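Local coordinates for protein GDP-perosamine synthase (Caulobacter crescentus, PDB 3BN1) that catalyses the pyridoxal phosphate-dependent transfer of an amino group from L-glutamate to GDP-4-keto-6-deoxy-D-mannose, yielding GDP-perosamine for lipopolysaccharide O-antigen synthesis, at residues A90-V95 against P327-L332; V71-G76 against D203-K208. All coordinates share one frame; numbering follows the deposited sequence.

Interaction 1: A90-V95 against P327-L332; sequences ASANSV and PPYAHL
Y329 donates its phenolic hydrogen to N93 across this contact, in a hydrogen bond of 2.6 Å from Y329 OH to N93 OD1. The C=O...O angle of 142° and the position of the hydroxyl in the carbonyl plane put it on a lone pair of the amide oxygen. That oxygen also lies at the edge of the phenol ring, close to its plane, while the amide itself is turned obliquely to the ring. N93 reaches the hydroxyl because its CG stands beside the backbone N (chi1 -71°), which carries the amide off the helix toward the tyrosine. A second polar partner, T96 OG1, is hydrogen-bonded to Y329 OH, so this buried hydroxyl meets the helix through two side chains one turn apart.

In fold terms, helix 90-98 follows strand 80-84 of the mixed seven-stranded sheet, the large-domain core of an aspartate aminotransferase-type enzyme, and 327-332 belongs to the loop between strand 317-318 and helix 338-346.

The apolar part is a CH-pi contact. A92 CB sits 4.0 Å from the centroid of the Y329 ring and 25° off its normal, nearest to CE2 at 3.7 Å. P328 CB covers the opposite face, offset toward the rim, so the ring lies between proline and alanine. V228 of the second subunit packs on both N93 and Y329, placing the pair at the dimer interface.

Interaction 2: V71-G76 against D203-K208; sequences VAMGIG and DDLAAK
L205 turns one methyl of its isobutyl group onto the end of helix 62-72, and most of the contact follows from that. With CG anti to the backbone N (chi1 -165°), the branch extends from helix 203-213 and CD1 enters the angle between A72 and M73. Three approaches locate this methyl: 3.5 Å from L205 CD1 to A72 O, 4.0 Å to A72 CB, and 3.7 Å to M73 CG. Its sister CD2 lies farther from the methionine, 4.2 Å from M73 CG.

M73 starts from a CB directed away from the other helix, yet its CG still reaches L205 CD1, the two side chains crossing at a slant. Bent at chi3 (-80°), the thioether chain packs on C179, L155 and I157 of the central sheet; L205 also touches C179, so the two side chains meet the same residue of strand 179-183.

The lysine comes from the more open side. A72 and K208 have the closest CA atoms of the two segments, 5.8 Å apart, and K208 lays its CE 3.6 Å from A72 O. This is packing by the aliphatic chain, with NZ farther off.

Just beyond, G74, with positive phi (82°) and two bonds back into the last turn, one of them G74 N to V71 O at 2.7 Å, closes helix 62-72 in a Schellman motif; that helix end packs against the first turns of helix 203-213 over the large-domain sheet.

Interactions 1 and 2 lie 22 Å apart between centres, and their nearest atoms are about 5 Å apart without touching. Helix 62-72 bridges them: its C-terminal end makes interaction 2, while L70, farther back along it, packs on S94 and V95 of the helix used in interaction 1. Their settings differ. Residues 90-95 and 327-332 meet at a buried place beside the second subunit, and the side chain of N93 is about 9 Å from the bound 2-oxoglutarate, whose pocket includes Y88 just ahead of that helix. Residues 71-76 and 203-208 touch no other chain of the assembly and join two helices at the outer part of the domain.

Interaction 1: A90-V95 against P327-L332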
ATOM      1  N   ALA A  90       1.294 -14.254   1.985  1.00  5.98           N
ATOM      2  CA  ALA A  90       1.541 -12.974   2.623  1.00  7.41           C
ATOM      3  C   ALA A  90       1.956 -13.202   4.070  1.00  4.30           C
ATOM      4  O   ALA A  90       2.759 -12.400   4.584  1.00  8.35           O
ATOM      5  CB  ALA A  90       0.310 -12.028   2.523  1.00  8.35           C
ATOM      6  N   SER A  91       1.526 -14.310   4.692  1.00  3.88           N
ATOM      7  CA  SER A  91       1.882 -14.538   6.089  1.00 22.89           C
ATOM      8  C   SER A  91       3.392 -14.632   6.244  1.00 15.26           C
ATOM      9  O   SER A  91       3.992 -14.172   7.236  1.00  8.84           O
ATOM     10  CB  SER A  91       1.318 -15.885   6.586  1.00 12.80           C
ATOM     11  OG  SER A  91      -0.073 -15.911   6.372  1.00 14.72           O
ATOM     12  N   ALA A  92       3.976 -15.403   5.340  1.00  7.07           N
ATOM     13  CA  ALA A  92       5.428 -15.640   5.398  1.00  1.11           C
ATOM     14  C   ALA A  92       6.134 -14.460   4.810  1.00  7.26           C
ATOM     15  O   ALA A  92       7.201 -14.103   5.309  1.00  5.09           O
ATOM     16  CB  ALA A  92       5.786 -16.922   4.593  1.00 13.26           C
ATOM     17  N   ASN A  93       5.606 -13.895   3.721  1.00  9.56           N
ATOM     18  CA  ASN A  93       6.312 -12.780   3.065  1.00  9.97           C
ATOM     19  C   ASN A  93       6.520 -11.631   3.993  1.00  1.00           C
ATOM     20  O   ASN A  93       7.562 -10.960   4.011  1.00  5.99           O
ATOM     21  CB  ASN A  93       5.597 -12.232   1.792  1.00  2.36           C
ATOM     22  CG  ASN A  93       5.674 -13.230   0.620  1.00  8.39           C
ATOM     23  OD1 ASN A  93       6.511 -14.147   0.614  1.00  7.70           O
ATOM     24  ND2 ASN A  93       4.827 -13.024  -0.394  1.00  9.28           N
ATOM     25  N   SER A  94       5.487 -11.393   4.805  1.00  9.04           N
ATOM     26  CA  SER A  94       5.538 -10.303   5.783  1.00  7.37           C
ATOM     27  C   SER A  94       6.772 -10.393   6.715  1.00  5.10           C
ATOM     28  O   SER A  94       7.421  -9.393   7.029  1.00  6.97           O
ATOM     29  CB  SER A  94       4.177 -10.163   6.531  1.00  5.28           C
ATOM     30  OG  SER A  94       3.940 -11.186   7.495  1.00  7.84           O
ATOM     31  N   VAL A  95       7.160 -11.617   7.085  1.00 10.47           N
ATOM     32  CA  VAL A  95       8.306 -11.850   7.965  1.00  8.09           C
ATOM     33  C   VAL A  95       9.562 -11.620   7.123  1.00  9.82           C
ATOM     34  O   VAL A  95      10.522 -10.935   7.515  1.00 11.94           O
ATOM     35  CB  VAL A  95       8.259 -13.307   8.506  1.00  7.93           C
ATOM     36  CG1 VAL A  95       9.537 -13.793   9.227  1.00  5.08           C
ATOM     37  CG2 VAL A  95       6.979 -13.529   9.302  1.00  6.51           C
ATOM     38  N   PRO A 327       8.560 -22.175  -4.785  1.00 14.71           N
ATOM     39  CA  PRO A 327       9.936 -21.694  -4.864  1.00  9.93           C
ATOM     40  C   PRO A 327      10.443 -20.781  -3.761  1.00 15.81           C
ATOM     41  O   PRO A 327      11.541 -20.952  -3.234  1.00 15.44           O
ATOM     42  CB  PRO A 327       9.969 -20.980  -6.210  1.00  6.46           C
ATOM     43  CG  PRO A 327       8.974 -21.767  -7.045  1.00 10.80           C
ATOM     44  CD  PRO A 327       7.912 -22.219  -6.108  1.00 13.13           C
ATOM     45  N   PRO A 328       9.664 -19.780  -3.392  1.00 11.55           N
ATOM     46  CA  PRO A 328      10.228 -18.884  -2.402  1.00  9.00           C
ATOM     47  C   PRO A 328      10.566 -19.522  -1.054  1.00 19.30           C
ATOM     48  O   PRO A 328      11.468 -19.042  -0.384  1.00 12.33           O
ATOM     49  CB  PRO A 328       9.231 -17.727  -2.314  1.00  6.65           C
ATOM     50  CG  PRO A 328       8.282 -17.951  -3.294  1.00  9.48           C
ATOM     51  CD  PRO A 328       8.375 -19.295  -3.920  1.00 10.77           C
ATOM     52  N   TYR A 329       9.870 -20.575  -0.632  1.00  7.24           N
ATOM     53  CA  TYR A 329      10.086 -21.115   0.709  1.00 11.54           C
ATOM     54  C   TYR A 329      10.448 -22.582   0.746  1.00 14.13           C
ATOM     55  O   TYR A 329      10.429 -23.233   1.793  1.00  8.80           O
ATOM     56  CB  TYR A 329       8.814 -20.883   1.546  1.00 14.86           C
ATOM     57  CG  TYR A 329       8.659 -19.380   1.761  1.00 11.02           C
ATOM     58  CD1 TYR A 329       9.650 -18.646   2.437  1.00  7.48           C
ATOM     59  CD2 TYR A 329       7.577 -18.684   1.212  1.00  3.67           C
ATOM     60  CE1 TYR A 329       9.559 -17.230   2.498  1.00  9.25           C
ATOM     61  CE2 TYR A 329       7.483 -17.296   1.289  1.00 16.21           C
ATOM     62  CZ  TYR A 329       8.486 -16.574   1.928  1.00 16.02           C
ATOM     63  OH  TYR A 329       8.442 -15.212   2.050  1.00  7.45           O
ATOM     64  N   ALA A 330      10.805 -23.092  -0.417  1.00 10.66           N
ATOM     65  CA  ALA A 330      11.130 -24.496  -0.537  1.00  9.72           C
ATOM     66  C   ALA A 330      12.327 -24.811   0.357  1.00  5.46           C
ATOM     67  O   ALA A 330      12.499 -25.926   0.847  1.00 11.62           O
ATOM     68  CB  ALA A 330      11.451 -24.791  -1.979  1.00  6.61           C
ATOM     69  N   HIS A 331      13.130 -23.780   0.600  1.00 17.98           N
ATOM     70  CA  HIS A 331      14.300 -23.910   1.450  1.00 21.66           C
ATOM     71  C   HIS A 331      13.947 -24.064   2.952  1.00 13.36           C
ATOM     72  O   HIS A 331      14.801 -24.373   3.795  1.00 14.28           O
ATOM     73  CB  HIS A 331      15.220 -22.688   1.187  1.00 13.93           C
ATOM     74  CG  HIS A 331      14.680 -21.382   1.667  1.00 14.01           C
ATOM     75  ND1 HIS A 331      13.762 -20.648   0.955  1.00 14.27           N
ATOM     76  CD2 HIS A 331      14.964 -20.655   2.777  1.00 11.23           C
ATOM     77  CE1 HIS A 331      13.512 -19.517   1.592  1.00 25.76           C
ATOM     78  NE2 HIS A 331      14.210 -19.509   2.714  1.00 18.13           N
ATOM     79  N   LEU A 332      12.677 -23.897   3.303  1.00 11.35           N
ATOM     80  CA  LEU A 332      12.324 -23.992   4.695  1.00  9.94           C
ATOM     81  C   LEU A 332      11.580 -25.296   4.878  1.00 21.92           C
ATOM     82  O   LEU A 332      10.974 -25.499   5.942  1.00 12.57           O
ATOM     83  CB  LEU A 332      11.380 -22.851   5.051  1.00  7.39           C
ATOM     84  CG  LEU A 332      11.906 -21.448   4.809  1.00 15.49           C
ATOM     85  CD1 LEU A 332      10.746 -20.562   5.253  1.00 10.95           C
ATOM     86  CD2 LEU A 332      13.146 -21.264   5.666  1.00 21.39           C
TER

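Interaction 2: V71-G76 against D203-K208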
ATOM      1  N   VAL A  71       6.990  -5.042  12.083  1.00 11.11           N
ATOM      2  CA  VAL A  71       8.037  -4.037  12.249  1.00  5.37           C
ATOM      3  C   VAL A  71       7.809  -3.317  13.590  1.00 11.52           C
ATOM      4  O   VAL A  71       8.744  -3.188  14.397  1.00 18.68           O
ATOM      5  CB  VAL A  71       8.090  -3.069  11.073  1.00  4.30           C
ATOM      6  CG1 VAL A  71       9.082  -1.929  11.398  1.00  6.78           C
ATOM      7  CG2 VAL A  71       8.554  -3.817   9.752  1.00  7.88           C
ATOM      8  N   ALA A  72       6.564  -2.925  13.872  1.00 11.76           N
ATOM      9  CA  ALA A  72       6.188  -2.276  15.150  1.00  9.64           C
ATOM     10  C   ALA A  72       6.560  -3.113  16.363  1.00  5.83           C
ATOM     11  O   ALA A  72       7.091  -2.596  17.330  1.00 12.85           O
ATOM     12  CB  ALA A  72       4.704  -2.001  15.202  1.00  8.99           C
ATOM     13  N   MET A  73       6.365  -4.421  16.295  1.00  8.88           N
ATOM     14  CA  MET A  73       6.775  -5.287  17.398  1.00 11.57           C
ATOM     15  C   MET A  73       8.290  -5.481  17.393  1.00 12.74           C
ATOM     16  O   MET A  73       8.842  -6.214  18.205  1.00 19.82           O
ATOM     17  CB  MET A  73       6.151  -6.645  17.262  1.00  7.91           C
ATOM     18  CG  MET A  73       4.660  -6.561  17.166  1.00 22.70           C
ATOM     19  SD  MET A  73       4.004  -8.192  17.475  1.00 30.94           S
ATOM     20  CE  MET A  73       4.249  -8.887  15.943  1.00  7.18           C
ATOM     21  N   GLY A  74       8.980  -4.841  16.469  1.00 13.10           N
ATOM     22  CA  GLY A  74      10.424  -4.967  16.476  1.00 16.29           C
ATOM     23  C   GLY A  74      11.004  -6.217  15.815  1.00 29.71           C
ATOM     24  O   GLY A  74      12.173  -6.479  16.058  1.00 11.84           O
ATOM     25  N   ILE A  75      10.281  -6.933  14.942  1.00 12.01           N
ATOM     26  CA  ILE A  75      10.865  -8.119  14.246  1.00 15.37           C
ATOM     27  C   ILE A  75      11.828  -7.668  13.154  1.00 24.62           C
ATOM     28  O   ILE A  75      11.565  -6.737  12.424  1.00 12.52           O
ATOM     29  CB  ILE A  75       9.791  -9.014  13.602  1.00 12.66           C
ATOM     30  CG1 ILE A  75       8.665  -9.285  14.604  1.00 16.73           C
ATOM     31  CG2 ILE A  75      10.363 -10.211  12.694  1.00  5.00           C
ATOM     32  CD1 ILE A  75       9.037 -10.174  15.767  1.00 17.00           C
ATOM     33  N   GLY A  76      12.995  -8.284  13.100  1.00 12.68           N
ATOM     34  CA  GLY A  76      14.013  -7.849  12.193  1.00  5.83           C
ATOM     35  C   GLY A  76      14.993  -8.957  11.873  1.00  7.42           C
ATOM     36  O   GLY A  76      14.752 -10.139  12.109  1.00 13.33           O
ATOM     37  N   ASP A 203      -0.953   0.356  24.060  1.00 16.38           N
ATOM     38  CA  ASP A 203      -0.916   1.737  23.563  1.00  7.52           C
ATOM     39  C   ASP A 203       0.370   2.055  22.851  1.00  7.39           C
ATOM     40  O   ASP A 203       0.444   2.873  21.958  1.00 18.78           O
ATOM     41  CB  ASP A 203      -0.962   2.738  24.717  1.00 25.23           C
ATOM     42  CG  ASP A 203      -2.285   2.768  25.467  1.00 99.89           C
ATOM     43  OD1 ASP A 203      -3.274   2.098  25.122  1.00 15.48           O
ATOM     44  OD2 ASP A 203      -2.343   3.516  26.455  1.00 31.20           O
ATOM     45  N   ASP A 204       1.461   1.504  23.315  1.00 14.66           N
ATOM     46  CA  ASP A 204       2.667   1.944  22.686  1.00 15.90           C
ATOM     47  C   ASP A 204       2.856   1.279  21.337  1.00 15.31           C
ATOM     48  O   ASP A 204       3.444   1.862  20.428  1.00 11.77           O
ATOM     49  CB  ASP A 204       3.832   1.681  23.641  1.00 19.83           C
ATOM     50  CG  ASP A 204       3.882   2.679  24.833  1.00 99.89           C
ATOM     51  OD1 ASP A 204       2.892   3.391  25.131  1.00 58.86           O
ATOM     52  OD2 ASP A 204       4.932   2.758  25.511  1.00 64.74           O
ATOM     53  N   LEU A 205       2.404   0.041  21.236  1.00 19.44           N
ATOM     54  CA  LEU A 205       2.543  -0.649  19.981  1.00 25.61           C
ATOM     55  C   LEU A 205       1.645   0.073  19.002  1.00 27.71           C
ATOM     56  O   LEU A 205       2.017   0.243  17.857  1.00 14.11           O
ATOM     57  CB  LEU A 205       2.132  -2.104  20.117  1.00 26.88           C
ATOM     58  CG  LEU A 205       2.573  -3.022  18.977  1.00 47.32           C
ATOM     59  CD1 LEU A 205       4.093  -3.356  18.939  1.00 22.18           C
ATOM     60  CD2 LEU A 205       1.763  -4.288  19.176  1.00 36.80           C
ATOM     61  N   ALA A 206       0.460   0.489  19.435  1.00 13.17           N
ATOM     62  CA  ALA A 206      -0.408   1.141  18.489  1.00 10.69           C
ATOM     63  C   ALA A 206       0.242   2.432  18.003  1.00  9.87           C
ATOM     64  O   ALA A 206       0.139   2.779  16.828  1.00 11.79           O
ATOM     65  CB  ALA A 206      -1.791   1.423  19.105  1.00  9.89           C
ATOM     66  N   ALA A 207       0.860   3.197  18.914  1.00 12.72           N
ATOM     67  CA  ALA A 207       1.443   4.496  18.519  1.00  9.63           C
ATOM     68  C   ALA A 207       2.560   4.279  17.494  1.00 14.95           C
ATOM     69  O   ALA A 207       2.662   4.973  16.476  1.00 14.30           O
ATOM     70  CB  ALA A 207       2.028   5.176  19.743  1.00  9.82           C
ATOM     71  N   LYS A 208       3.388   3.284  17.774  1.00  5.17           N
ATOM     72  CA  LYS A 208       4.517   3.005  16.893  1.00 11.21           C
ATOM     73  C   LYS A 208       3.981   2.610  15.506  1.00 17.10           C
ATOM     74  O   LYS A 208       4.571   2.931  14.486  1.00 12.99           O
ATOM     75  CB  LYS A 208       5.273   1.806  17.464  1.00  6.81           C
ATOM     76  CG  LYS A 208       6.727   2.018  17.797  1.00 39.55           C
ATOM     77  CD  LYS A 208       7.118   1.230  19.080  1.00 99.89           C
ATOM     78  CE  LYS A 208       6.129   0.099  19.453  1.00 99.89           C
ATOM     79  NZ  LYS A 208       6.403  -0.683  20.718  1.00 37.26           N
TER